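PDB 3MZO: Lin2634 protein from Listeria innocua, which is probably a metal-dependent phosphohydrolase of the HD-domain superfamily, related to 5'-deoxynucleotidases of the YfbR type, and binds calcium ions in the crystal. Local coordinates for residues E145-G148 and E149-G153. Sequence-based numbering, arbitrary orientation.
Sequences ESFG and EIQKG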
loop_
_atom_site.group_PDB
_atom_site.type_symbol
_atom_site.label_atom_id
_atom_site.label_comp_id
_atom_site.label_asym_id
_atom_site.label_seq_id
_atom_site.Cartn_x
_atom_site.Cartn_y
_atom_site.Cartn_z
ATOM N N GLU B 145 -13.316 16.924 1.361
ATOM C CA GLU B 145 -12.549 15.914 0.602
ATOM C C GLU B 145 -12.301 16.419 -0.815
ATOM O O GLU B 145 -11.226 16.297 -1.325
ATOM C CB GLU B 145 -13.316 14.615 0.440
ATOM C CG GLU B 145 -13.457 13.695 1.609
ATOM C CD GLU B 145 -14.356 12.486 1.252
ATOM O OE1 GLU B 145 -15.440 12.711 0.659
ATOM O OE2 GLU B 145 -14.004 11.324 1.582
ATOM N N SER B 146 -13.318 16.992 -1.452
ATOM C CA SER B 146 -13.177 17.418 -2.828
ATOM C C SER B 146 -12.301 18.689 -2.886
ATOM O O SER B 146 -11.465 18.860 -3.798
ATOM C CB SER B 146 -14.548 17.605 -3.477
ATOM O OG SER B 146 -15.247 18.711 -2.922
ATOM N N PHE B 147 -12.476 19.548 -1.881
ATOM C CA PHE B 147 -11.690 20.760 -1.721
ATOM C C PHE B 147 -10.207 20.420 -1.629
ATOM O O PHE B 147 -9.374 21.043 -2.295
ATOM C CB PHE B 147 -12.158 21.506 -0.456
ATOM C CG PHE B 147 -11.401 22.753 -0.165
ATOM C CD1 PHE B 147 -11.795 23.955 -0.723
ATOM C CD2 PHE B 147 -10.307 22.731 0.685
ATOM C CE1 PHE B 147 -11.088 25.152 -0.447
ATOM C CE2 PHE B 147 -9.596 23.915 0.971
ATOM C CZ PHE B 147 -9.987 25.124 0.393
ATOM N N GLY B 148 -9.895 19.421 -0.820
ATOM C CA GLY B 148 -8.520 18.983 -0.631
ATOM C C GLY B 148 -7.907 18.587 -1.953
ATOM O O GLY B 148 -6.809 18.993 -2.263
ATOM N N GLU B 149 -8.634 17.803 -2.741
ATOM C CA GLU B 149 -8.140 17.372 -4.045
ATOM C C GLU B 149 -7.927 18.538 -5.020
ATOM O O GLU B 149 -6.912 18.599 -5.732
ATOM C CB GLU B 149 -9.061 16.287 -4.623
ATOM C CG GLU B 149 -9.077 14.985 -3.753
ATOM C CD GLU B 149 -7.697 14.327 -3.607
ATOM O OE1 GLU B 149 -6.984 14.217 -4.621
ATOM O OE2 GLU B 149 -7.339 13.872 -2.493
ATOM N N ILE B 150 -8.863 19.479 -5.029
ATOM C CA ILE B 150 -8.789 20.617 -5.920
ATOM C C ILE B 150 -7.617 21.514 -5.569
ATOM O O ILE B 150 -6.912 22.011 -6.451
ATOM C CB ILE B 150 -10.094 21.435 -5.875
ATOM C CG1 ILE B 150 -11.239 20.615 -6.465
ATOM C CG2 ILE B 150 -9.936 22.754 -6.635
ATOM C CD1 ILE B 150 -12.611 21.094 -6.013
ATOM N N GLN B 151 -7.421 21.707 -4.280
ATOM C CA GLN B 151 -6.276 22.443 -3.731
ATOM C C GLN B 151 -4.967 21.859 -4.228
ATOM O O GLN B 151 -4.043 22.601 -4.555
ATOM C CB GLN B 151 -6.264 22.345 -2.211
ATOM C CG GLN B 151 -6.174 23.652 -1.518
ATOM C CD GLN B 151 -6.224 23.503 -0.009
ATOM O OE1 GLN B 151 -6.853 22.572 0.532
ATOM N NE2 GLN B 151 -5.545 24.412 0.685
ATOM N N LYS B 152 -4.902 20.530 -4.279
ATOM C CA LYS B 152 -3.681 19.821 -4.713
ATOM C C LYS B 152 -3.549 19.729 -6.220
ATOM O O LYS B 152 -2.584 19.171 -6.739
ATOM C CB LYS B 152 -3.623 18.435 -4.068
ATOM C CG LYS B 152 -3.527 18.442 -2.564
ATOM C CD LYS B 152 -3.503 16.983 -2.045
ATOM C CE LYS B 152 -3.332 16.842 -0.569
ATOM N NZ LYS B 152 -4.561 17.274 0.179
ATOM N N GLY B 153 -4.506 20.313 -6.933
ATOM C CA GLY B 153 -4.482 20.357 -8.388
ATOM C C GLY B 153 -4.786 18.999 -9.023
ATOM O O GLY B 153 -4.287 18.697 -10.084
#
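The ring of Phe147 and the side-chain amide of Gln151, one turn apart near the end of helix 129-151, meet obliquely, their planes 52° apart. The pair illustrates how an alpha-helix of this HD-domain fold is finished, here by a Schellman motif. Phe147 has CG anti to the backbone N (chi1 179°), which sets the ring beside its own carbonyl carbon, on the side where Gln151 follows, and brings CE2 to 3.1 Å from Gln151 OE1. The amide's other end, NE2, makes a weak hydrogen bond with OE1 of Glu193. Along the backbone, Ile150 N, Gln151 N and Lys152 N bond to the carbonyls four residues back, Gln151 N reaching Phe147 O at 2.9 Å and nearly straight at 166°; the bond from Glu149 N to Glu145 O is weak. Gly153 then leaves helical geometry with positive phi, and its N bonds Ile150 O at 3.0 Å. Ile150 lays CG1 against Ser146 O at 3.2 Å. Buried Glu149, its chain bent at chi2, ties the helix end to nearby loops, OE1 accepting from Tyr26 N and Asn154 ND2 and OE2 from Gln27 N, while Lys152 NZ is hydrogen-bonded to Gln27 OE1. Glu145, salt-bridged to Arg19, lies near the calcium ligand His34. On the Gly148 side, Lys152 CG rests 3.3 Å from Gly148 O.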